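Local coordinates for manganese-binding protein (Chlamydia trachomatis, PDB 6NSI) that binds ferrous iron, manganese and nickel, preferring iron, and delivers them to the membrane permease of an ABC transporter for import into the cytoplasm, at residues A[101-106]-A[171-176]; A[256-261]-A[271-276]; A[88-93]-A[107-112]. All coordinates share one frame; numbering follows the deposited sequence.

Contact 1: A[101-106]-A[171-176]. With FE (Fe (III) ion), chain B.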
loop_
_atom_site.group_PDB
_atom_site.type_symbol
_atom_site.label_atom_id
_atom_site.label_comp_id
_atom_site.label_asym_id
_atom_site.label_seq_id
_atom_site.Cartn_x
_atom_site.Cartn_y
_atom_site.Cartn_z
ATOM N N PRO A 101 -2.826 2.989 7.127
ATOM C CA PRO A 101 -1.749 3.645 6.368
ATOM C C PRO A 101 -1.634 3.225 4.908
ATOM O O PRO A 101 -0.836 3.833 4.178
ATOM C CB PRO A 101 -0.493 3.228 7.139
ATOM C CG PRO A 101 -0.849 1.853 7.637
ATOM C CD PRO A 101 -2.309 1.915 7.999
ATOM N N HIS A 102 -2.400 2.225 4.453
ATOM C CA HIS A 102 -2.092 1.550 3.191
ATOM C C HIS A 102 -2.620 2.279 1.967
ATOM O O HIS A 102 -3.270 1.660 1.116
ATOM C CB HIS A 102 -2.654 0.124 3.206
ATOM C CG HIS A 102 -2.151 -0.699 4.352
ATOM N ND1 HIS A 102 -2.810 -0.773 5.565
ATOM C CD2 HIS A 102 -1.054 -1.489 4.472
ATOM C CE1 HIS A 102 -2.139 -1.573 6.379
ATOM N NE2 HIS A 102 -1.075 -2.023 5.739
ATOM N N ILE A 103 -2.320 3.578 1.833
ATOM C CA ILE A 103 -2.886 4.338 0.715
ATOM C C ILE A 103 -2.197 4.069 -0.616
ATOM O O ILE A 103 -2.726 4.465 -1.663
ATOM C CB ILE A 103 -2.854 5.852 1.013
ATOM C CG1 ILE A 103 -1.428 6.314 1.345
ATOM C CG2 ILE A 103 -3.842 6.204 2.143
ATOM C CD1 ILE A 103 -1.265 7.861 1.507
ATOM N N TRP A 104 -1.036 3.409 -0.622
ATOM C CA TRP A 104 -0.301 3.188 -1.865
ATOM C C TRP A 104 -0.914 2.109 -2.753
ATOM O O TRP A 104 -0.393 1.872 -3.851
ATOM C CB TRP A 104 1.159 2.825 -1.568
ATOM C CG TRP A 104 1.274 1.588 -0.697
ATOM C CD1 TRP A 104 1.291 0.282 -1.113
ATOM C CD2 TRP A 104 1.356 1.556 0.731
ATOM N NE1 TRP A 104 1.389 -0.568 -0.021
ATOM C CE2 TRP A 104 1.437 0.189 1.119
ATOM C CE3 TRP A 104 1.387 2.543 1.723
ATOM C CZ2 TRP A 104 1.539 -0.202 2.454
ATOM C CZ3 TRP A 104 1.490 2.149 3.049
ATOM C CH2 TRP A 104 1.563 0.788 3.403
ATOM N N THR A 105 -1.981 1.435 -2.318
ATOM C CA THR A 105 -2.692 0.518 -3.203
ATOM C C THR A 105 -3.781 1.207 -4.007
ATOM O O THR A 105 -4.381 0.568 -4.880
ATOM C CB THR A 105 -3.335 -0.629 -2.418
ATOM O OG1 THR A 105 -4.422 -0.117 -1.632
ATOM C CG2 THR A 105 -2.293 -1.321 -1.497
ATOM N N ASP A 106 -4.080 2.467 -3.706
ATOM C CA ASP A 106 -5.032 3.255 -4.474
ATOM C C ASP A 106 -4.192 4.210 -5.323
ATOM O O ASP A 106 -3.606 5.165 -4.803
ATOM C CB ASP A 106 -6.002 3.972 -3.529
ATOM C CG ASP A 106 -6.953 4.940 -4.251
ATOM O OD1 ASP A 106 -6.607 5.429 -5.350
ATOM O OD2 ASP A 106 -8.040 5.238 -3.694
ATOM N N PHE A 171 -5.591 -3.873 1.959
ATOM C CA PHE A 171 -6.227 -3.548 0.688
ATOM C C PHE A 171 -7.586 -2.867 0.861
ATOM O O PHE A 171 -8.432 -2.915 -0.043
ATOM C CB PHE A 171 -6.343 -4.809 -0.168
ATOM C CG PHE A 171 -5.000 -5.444 -0.480
ATOM C CD1 PHE A 171 -4.475 -6.436 0.343
ATOM C CD2 PHE A 171 -4.261 -5.030 -1.584
ATOM C CE1 PHE A 171 -3.239 -7.018 0.062
ATOM C CE2 PHE A 171 -3.019 -5.605 -1.875
ATOM C CZ PHE A 171 -2.512 -6.604 -1.058
ATOM N N SER A 172 -7.811 -2.202 1.999
ATOM C CA SER A 172 -9.085 -1.503 2.164
ATOM C C SER A 172 -9.238 -0.355 1.166
ATOM O O SER A 172 -10.322 -0.163 0.596
ATOM C CB SER A 172 -9.240 -0.998 3.602
ATOM O OG SER A 172 -9.610 -2.064 4.463
ATOM N N TYR A 173 -8.182 0.440 0.950
ATOM C CA TYR A 173 -8.284 1.523 -0.034
ATOM C C TYR A 173 -8.488 0.973 -1.441
ATOM O O TYR A 173 -9.322 1.477 -2.206
ATOM C CB TYR A 173 -7.036 2.405 0.016
ATOM C CG TYR A 173 -6.918 3.170 1.309
ATOM C CD1 TYR A 173 -6.122 2.694 2.348
ATOM C CD2 TYR A 173 -7.601 4.361 1.494
ATOM C CE1 TYR A 173 -6.004 3.390 3.535
ATOM C CE2 TYR A 173 -7.505 5.060 2.677
ATOM C CZ TYR A 173 -6.703 4.581 3.695
ATOM O OH TYR A 173 -6.600 5.281 4.878
ATOM N N PHE A 174 -7.691 -0.033 -1.805
ATOM C CA PHE A 174 -7.842 -0.753 -3.062
ATOM C C PHE A 174 -9.285 -1.203 -3.270
ATOM O O PHE A 174 -9.875 -1.008 -4.343
ATOM C CB PHE A 174 -6.874 -1.955 -3.021
ATOM C CG PHE A 174 -6.861 -2.805 -4.260
ATOM C CD1 PHE A 174 -7.782 -3.847 -4.427
ATOM C CD2 PHE A 174 -5.890 -2.604 -5.230
ATOM C CE1 PHE A 174 -7.755 -4.633 -5.552
ATOM C CE2 PHE A 174 -5.851 -3.386 -6.367
ATOM C CZ PHE A 174 -6.778 -4.414 -6.526
ATOM N N THR A 175 -9.858 -1.833 -2.244
ATOM C CA THR A 175 -11.194 -2.409 -2.344
ATOM C C THR A 175 -12.253 -1.325 -2.513
ATOM O O THR A 175 -13.189 -1.473 -3.308
ATOM C CB THR A 175 -11.480 -3.224 -1.082
ATOM O OG1 THR A 175 -10.559 -4.336 -0.989
ATOM C CG2 THR A 175 -12.934 -3.703 -1.073
ATOM N N ARG A 176 -12.138 -0.252 -1.733
ATOM C CA ARG A 176 -13.084 0.858 -1.812
ATOM C C ARG A 176 -13.051 1.520 -3.193
ATOM O O ARG A 176 -14.102 1.860 -3.754
ATOM C CB ARG A 176 -12.766 1.870 -0.701
ATOM C CG ARG A 176 -13.852 2.942 -0.449
ATOM C CD ARG A 176 -13.392 4.002 0.584
ATOM N NE ARG A 176 -12.185 4.714 0.150
ATOM C CZ ARG A 176 -11.609 5.733 0.807
ATOM N NH1 ARG A 176 -12.120 6.173 1.960
ATOM N NH2 ARG A 176 -10.513 6.321 0.310
HETATM FE FE FE B . 0.419 -3.521 6.295
HETATM O O HOH W 1 -5.148 -0.449 1.050
HETATM O O HOH W 2 -9.760 4.339 -1.869
#
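H102 meets Y173 through its backbone: the carbonyl O of H102 lies 3.3 Å from CD1 of Y173, while the imidazole swings off to the metal. There H102 NE2 binds the iron(III) ion at 2.2 Å, with H36, H168 and D260 completing the site, and ND1 on the other side of the ring is hydrogen-bonded to OD1 of D100. Held at both nitrogens, by the iron and by this second-shell carboxylate, the ring has little freedom to rotate, and the carboxylate probably strengthens NE2 as a ligand. I103 follows with a CH-pi contact, its CG2 branch over one face of the Y173 ring, 3.8 Å from the centroid and 17° off the normal. The same phenol ends in a hydroxyl bonded to D100 O and L93 N, which fixes the far end of the ring while the isoleucine methyl packs on its face. T105 reaches into the first turn of helix 172-178. With OG1 set between its backbone N and carbonyl carbon (chi1 70°), the hydroxyl accepts a weak, bent hydrogen bond from F174 N at 3.3 Å and donates one to a bridging water. This water also takes the N-H of Y173 and donates to H102 O, so one molecule joins three residues. T105 CG2 rests against CD2 of F171. D106 is the N-cap of helix 107-124, its OD1 bonded to V109 N; its OD2 accepts from a second water at 2.7 Å, which donates to Y173 O and accepts from R176 NH2. The loop brings H102 to a three-histidine, one-aspartate iron site, consistent with the interlobe metal site of the solute-binding protein 9 family.

Contact 2: A[256-261]-A[271-276]. With FE (Fe (III) ion), chain B.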
loop_
_atom_site.group_PDB
_atom_site.type_symbol
_atom_site.label_atom_id
_atom_site.label_comp_id
_atom_site.label_asym_id
_atom_site.label_seq_id
_atom_site.Cartn_x
_atom_site.Cartn_y
_atom_site.Cartn_z
ATOM N N PRO A 256 1.570 -14.693 -4.794
ATOM C CA PRO A 256 1.303 -13.885 -3.598
ATOM C C PRO A 256 1.070 -12.433 -3.975
ATOM O O PRO A 256 1.535 -11.952 -5.013
ATOM C CB PRO A 256 2.579 -14.054 -2.757
ATOM C CG PRO A 256 3.661 -14.329 -3.756
ATOM C CD PRO A 256 3.000 -15.042 -4.932
ATOM N N LEU A 257 0.311 -11.739 -3.130
ATOM C CA LEU A 257 0.172 -10.304 -3.277
ATOM C C LEU A 257 1.277 -9.613 -2.489
ATOM O O LEU A 257 1.857 -10.179 -1.566
ATOM C CB LEU A 257 -1.200 -9.843 -2.788
ATOM C CG LEU A 257 -2.445 -10.407 -3.483
ATOM C CD1 LEU A 257 -3.693 -9.832 -2.783
ATOM C CD2 LEU A 257 -2.454 -10.007 -4.955
ATOM N N TYR A 258 1.581 -8.384 -2.870
ATOM C CA TYR A 258 2.564 -7.594 -2.136
ATOM C C TYR A 258 1.819 -6.479 -1.423
ATOM O O TYR A 258 1.358 -5.527 -2.058
ATOM C CB TYR A 258 3.651 -7.076 -3.070
ATOM C CG TYR A 258 4.499 -8.223 -3.561
ATOM C CD1 TYR A 258 4.035 -9.078 -4.565
ATOM C CD2 TYR A 258 5.740 -8.485 -3.001
ATOM C CE1 TYR A 258 4.800 -10.154 -5.006
ATOM C CE2 TYR A 258 6.502 -9.555 -3.437
ATOM C CZ TYR A 258 6.029 -10.383 -4.437
ATOM O OH TYR A 258 6.800 -11.451 -4.867
ATOM N N SER A 259 1.686 -6.618 -0.105
ATOM C CA SER A 259 0.908 -5.690 0.704
ATOM C C SER A 259 1.765 -4.541 1.237
ATOM O O SER A 259 1.466 -3.367 1.006
ATOM C CB SER A 259 0.281 -6.454 1.873
ATOM O OG SER A 259 1.316 -7.048 2.648
ATOM N N ASP A 260 2.823 -4.869 1.975
ATOM C CA ASP A 260 3.601 -3.880 2.703
ATOM C C ASP A 260 4.959 -3.631 2.064
ATOM O O ASP A 260 5.786 -2.897 2.627
ATOM C CB ASP A 260 3.775 -4.322 4.156
ATOM C CG ASP A 260 2.491 -4.203 4.975
ATOM O OD1 ASP A 260 1.577 -3.415 4.609
ATOM O OD2 ASP A 260 2.407 -4.902 6.007
ATOM N N ASN A 261 5.221 -4.234 0.910
ATOM C CA ASN A 261 6.536 -4.126 0.307
ATOM C C ASN A 261 6.385 -4.197 -1.206
ATOM O O ASN A 261 5.276 -4.236 -1.741
ATOM C CB ASN A 261 7.491 -5.204 0.845
ATOM C CG ASN A 261 7.087 -6.628 0.429
ATOM O OD1 ASN A 261 5.932 -6.895 0.097
ATOM N ND2 ASN A 261 8.043 -7.550 0.480
ATOM N N GLN A 271 0.976 -3.481 -10.720
ATOM C CA GLN A 271 0.475 -4.230 -11.870
ATOM C C GLN A 271 0.277 -5.702 -11.522
ATOM O O GLN A 271 -0.779 -6.282 -11.815
ATOM C CB GLN A 271 1.426 -4.083 -13.055
ATOM C CG GLN A 271 1.539 -2.651 -13.570
ATOM C CD GLN A 271 2.515 -2.507 -14.736
ATOM O OE1 GLN A 271 3.679 -2.912 -14.649
ATOM N NE2 GLN A 271 2.039 -1.923 -15.835
ATOM N N HIS A 272 1.283 -6.324 -10.889
ATOM C CA HIS A 272 1.170 -7.733 -10.520
ATOM C C HIS A 272 -0.028 -7.976 -9.606
ATOM O O HIS A 272 -0.756 -8.967 -9.772
ATOM C CB HIS A 272 2.452 -8.220 -9.836
ATOM C CG HIS A 272 2.290 -9.541 -9.143
ATOM N ND1 HIS A 272 2.665 -10.738 -9.719
ATOM C CD2 HIS A 272 1.763 -9.854 -7.931
ATOM C CE1 HIS A 272 2.389 -11.727 -8.887
ATOM N NE2 HIS A 272 1.834 -11.219 -7.799
ATOM N N ASN A 273 -0.227 -7.098 -8.612
ATOM C CA ASN A 273 -1.357 -7.254 -7.701
ATOM C C ASN A 273 -2.675 -7.196 -8.460
ATOM O O ASN A 273 -3.583 -7.993 -8.205
ATOM C CB ASN A 273 -1.323 -6.169 -6.627
ATOM C CG ASN A 273 -0.346 -6.486 -5.496
ATOM O OD1 ASN A 273 0.124 -7.620 -5.347
ATOM N ND2 ASN A 273 -0.055 -5.485 -4.687
ATOM N N VAL A 274 -2.796 -6.248 -9.395
ATOM C CA VAL A 274 -4.045 -6.106 -10.138
ATOM C C VAL A 274 -4.270 -7.315 -11.038
ATOM O O VAL A 274 -5.384 -7.843 -11.116
ATOM C CB VAL A 274 -4.043 -4.784 -10.934
ATOM C CG1 VAL A 274 -5.205 -4.753 -11.936
ATOM C CG2 VAL A 274 -4.130 -3.596 -9.970
ATOM N N ARG A 275 -3.219 -7.770 -11.730
ATOM C CA ARG A 275 -3.328 -8.962 -12.568
ATOM C C ARG A 275 -3.751 -10.170 -11.743
ATOM O O ARG A 275 -4.679 -10.894 -12.113
ATOM C CB ARG A 275 -1.991 -9.243 -13.260
ATOM C CG ARG A 275 -1.702 -8.353 -14.459
ATOM C CD ARG A 275 -0.310 -8.626 -15.074
ATOM N NE ARG A 275 0.324 -7.378 -15.503
ATOM C CZ ARG A 275 0.169 -6.840 -16.712
ATOM N NH1 ARG A 275 -0.589 -7.455 -17.621
ATOM N NH2 ARG A 275 0.772 -5.689 -17.022
ATOM N N THR A 276 -3.062 -10.399 -10.619
ATOM C CA THR A 276 -3.374 -11.522 -9.744
ATOM C C THR A 276 -4.824 -11.469 -9.258
ATOM O O THR A 276 -5.571 -12.443 -9.390
ATOM C CB THR A 276 -2.387 -11.536 -8.573
ATOM O OG1 THR A 276 -1.059 -11.658 -9.105
ATOM C CG2 THR A 276 -2.660 -12.725 -7.601
HETATM FE FE FE B . 0.419 -3.521 6.295
#
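A single side-chain amide, that of N273, serves both backbone polar groups of Y258, much as a neighbouring strand would. N273 OD1 accepts from Y258 N at 3.0 Å in a nearly straight bond (167°), the donor N lying in the carbonyl plane of the amide, on a lone pair of OD1. On the other branch, N273 ND2 donates to Y258 O at 3.0 Å, the acceptor close to the amide plane but the donor tilted from the plane of the Y258 carbonyl. Two bonds from one flat group leave it little freedom to turn, and CG standing beside the backbone N of N273 (chi1 -80°) carries the amide out from helix 266-280 to the loop. From the preceding residue, H272 NE2 gives a hydrogen bond of 2.9 Å to P256 O. The loop thus fastened leads on to D260, whose carboxylate grips the iron(III) ion with both oxygens, OD1 at 2.0 Å and OD2 at 2.4 Å, the bidentate member of the three-histidine, one-aspartate site made with H36, H102 and H168. Y258 turns its edge toward the face of the H272 imidazole in an offset edge-to-face pair, planes at 81°. L257 CD2 touches T276 CG2 at 3.8 Å and also passes beside N273 OD1. T276 OG1 bonds back to H272 O, from the opposite face of that carbonyl to T276 N, while its methyl is left against the leucine.

Contact 3: A[88-93]-A[107-112]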
loop_
_atom_site.group_PDB
_atom_site.type_symbol
_atom_site.label_atom_id
_atom_site.label_comp_id
_atom_site.label_asym_id
_atom_site.label_seq_id
_atom_site.Cartn_x
_atom_site.Cartn_y
_atom_site.Cartn_z
ATOM N N ASN A 88 -7.763 17.296 2.233
ATOM C CA ASN A 88 -8.820 16.325 1.959
ATOM C C ASN A 88 -8.636 15.707 0.571
ATOM O O ASN A 88 -9.608 15.513 -0.171
ATOM C CB ASN A 88 -10.208 16.970 2.106
ATOM C CG ASN A 88 -11.252 16.007 2.704
ATOM O OD1 ASN A 88 -10.938 14.888 3.117
ATOM N ND2 ASN A 88 -12.496 16.456 2.756
ATOM N N CYS A 89 -7.379 15.423 0.206
ATOM C CA CYS A 89 -7.105 14.691 -1.025
ATOM C C CYS A 89 -7.757 13.317 -1.001
ATOM O O CYS A 89 -8.101 12.770 -2.058
ATOM C CB CYS A 89 -5.593 14.548 -1.237
ATOM S SG CYS A 89 -4.711 16.091 -1.636
ATOM N N PHE A 90 -7.929 12.743 0.186
ATOM C CA PHE A 90 -8.589 11.455 0.320
ATOM C C PHE A 90 -9.298 11.403 1.663
ATOM O O PHE A 90 -9.088 12.244 2.543
ATOM C CB PHE A 90 -7.598 10.289 0.175
ATOM C CG PHE A 90 -6.764 10.029 1.405
ATOM C CD1 PHE A 90 -5.757 10.900 1.774
ATOM C CD2 PHE A 90 -6.978 8.895 2.179
ATOM C CE1 PHE A 90 -4.988 10.669 2.900
ATOM C CE2 PHE A 90 -6.208 8.645 3.307
ATOM C CZ PHE A 90 -5.208 9.532 3.668
ATOM N N ASP A 91 -10.154 10.403 1.807
ATOM C CA ASP A 91 -10.844 10.131 3.058
ATOM C C ASP A 91 -10.090 9.020 3.777
ATOM O O ASP A 91 -10.002 7.901 3.265
ATOM C CB ASP A 91 -12.299 9.732 2.805
ATOM C CG ASP A 91 -13.127 10.869 2.198
ATOM O OD1 ASP A 91 -12.812 12.055 2.462
ATOM O OD2 ASP A 91 -14.088 10.570 1.456
ATOM N N LEU A 92 -9.536 9.344 4.942
ATOM C CA LEU A 92 -8.811 8.374 5.755
ATOM C C LEU A 92 -9.702 7.205 6.156
ATOM O O LEU A 92 -10.836 7.397 6.596
ATOM C CB LEU A 92 -8.273 9.059 7.011
ATOM C CG LEU A 92 -7.330 8.290 7.931
ATOM C CD1 LEU A 92 -6.114 7.846 7.153
ATOM C CD2 LEU A 92 -6.914 9.173 9.105
ATOM N N LEU A 93 -9.183 5.992 6.020
ATOM C CA LEU A 93 -9.838 4.831 6.597
ATOM C C LEU A 93 -9.186 4.502 7.929
ATOM O O LEU A 93 -8.045 4.885 8.198
ATOM C CB LEU A 93 -9.769 3.626 5.656
ATOM C CG LEU A 93 -10.448 3.878 4.308
ATOM C CD1 LEU A 93 -10.210 2.728 3.336
ATOM C CD2 LEU A 93 -11.934 4.143 4.509
ATOM N N MET A 107 -4.115 3.928 -6.627
ATOM C CA MET A 107 -3.206 4.646 -7.518
ATOM C C MET A 107 -3.594 6.111 -7.703
ATOM O O MET A 107 -2.734 6.929 -8.043
ATOM C CB MET A 107 -3.136 3.922 -8.867
ATOM C CG MET A 107 -2.102 4.490 -9.861
ATOM S SD MET A 107 -0.364 4.401 -9.345
ATOM C CE MET A 107 -0.092 2.647 -9.070
ATOM N N ARG A 108 -4.857 6.476 -7.479
ATOM C CA ARG A 108 -5.194 7.899 -7.505
ATOM C C ARG A 108 -4.661 8.607 -6.268
ATOM O O ARG A 108 -4.116 9.717 -6.359
ATOM C CB ARG A 108 -6.702 8.092 -7.613
ATOM C CG ARG A 108 -7.114 9.559 -7.628
ATOM C CD ARG A 108 -8.555 9.732 -7.176
ATOM N NE ARG A 108 -8.686 9.680 -5.720
ATOM C CZ ARG A 108 -8.342 10.668 -4.896
ATOM N NH1 ARG A 108 -7.840 11.802 -5.385
ATOM N NH2 ARG A 108 -8.500 10.520 -3.583
ATOM N N VAL A 109 -4.808 7.980 -5.098
ATOM C CA VAL A 109 -4.279 8.575 -3.875
ATOM C C VAL A 109 -2.752 8.638 -3.938
ATOM O O VAL A 109 -2.153 9.675 -3.637
ATOM C CB VAL A 109 -4.793 7.798 -2.641
ATOM C CG1 VAL A 109 -4.249 8.393 -1.333
ATOM C CG2 VAL A 109 -6.330 7.791 -2.614
ATOM N N TRP A 110 -2.098 7.551 -4.369
ATOM C CA TRP A 110 -0.639 7.572 -4.428
ATOM C C TRP A 110 -0.136 8.561 -5.476
ATOM O O TRP A 110 0.960 9.114 -5.332
ATOM C CB TRP A 110 -0.092 6.169 -4.701
ATOM C CG TRP A 110 1.307 5.970 -4.143
ATOM C CD1 TRP A 110 2.418 5.579 -4.837
ATOM C CD2 TRP A 110 1.732 6.147 -2.778
ATOM N NE1 TRP A 110 3.507 5.499 -3.997
ATOM C CE2 TRP A 110 3.113 5.833 -2.726
ATOM C CE3 TRP A 110 1.080 6.523 -1.594
ATOM C CZ2 TRP A 110 3.854 5.906 -1.547
ATOM C CZ3 TRP A 110 1.827 6.587 -0.414
ATOM C CH2 TRP A 110 3.192 6.282 -0.406
ATOM N N GLY A 111 -0.912 8.799 -6.529
ATOM C CA GLY A 111 -0.575 9.884 -7.439
ATOM C C GLY A 111 -0.559 11.226 -6.736
ATOM O O GLY A 111 0.366 12.026 -6.912
ATOM N N ALA A 112 -1.588 11.492 -5.924
ATOM C CA ALA A 112 -1.579 12.691 -5.091
ATOM C C ALA A 112 -0.375 12.706 -4.154
ATOM O O ALA A 112 0.265 13.748 -3.971
ATOM C CB ALA A 112 -2.879 12.787 -4.296
#
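F90 and V109 cross at about a right angle, the valine CG1 branch set over one face of the phenyl ring and CG2 against F90 CB at 4.0 Å. CB of F90 points toward helix 107-124, but with CG between the backbone N and carbonyl carbon (chi1 78°) the ring runs on away from it, leaving CB and the near part of the ring to meet the valine. R108, one residue before V109, reaches the same loop at C89. Its chain leaves the helix extended, with CG opposite the backbone N, then bends at chi3 and brings the guanidinium edge to the carbonyl of C89. NH2 donates to C89 O at 2.7 Å in a nearly straight bond (166°), the oxygen lying close to the guanidinium plane and the donor tilted 15° from the carbonyl plane. The same NH2 lies 3.9 Å from F90 CB. The loop reached in this way follows a Schellman motif: N88, with positive phi, is the C-prime residue that ends helix 80-85, and C89 N closes back on L84 O. The contact places the end of helix 80-85 beside the first turns of helix 107-124. Further along helix 107-124, A112 turns its methyl to C89 CB at 4.5 Å, a looser apolar touch. L85 from the ended helix packs on F90, and I103 touches both F90 and V109, extending this apolar patch toward the iron-site loop.

In the fold
From the N terminus, the loop after helix 80-85 comes first: contact 3 closes a short excursion through strands 94-95 and 98-99 by setting 88-93 on the start of helix 107-124. Within that excursion 101-106 sets out for contact 1, which closes much later at 171-176, after helices 107-124 and 129-154, so contacts 1 and 3 cross. They also touch, R176 NH1 meeting D91 O. Contact 2 follows in series, a short closure of the 256-261 loop on helix 266-280. It joins contact 1 through W104 NE1 and S259 O, and through the shared iron; together they tie the loops carrying H102 and D260 to helices 172-178 and 266-280. Contacts 2 and 3 do not touch.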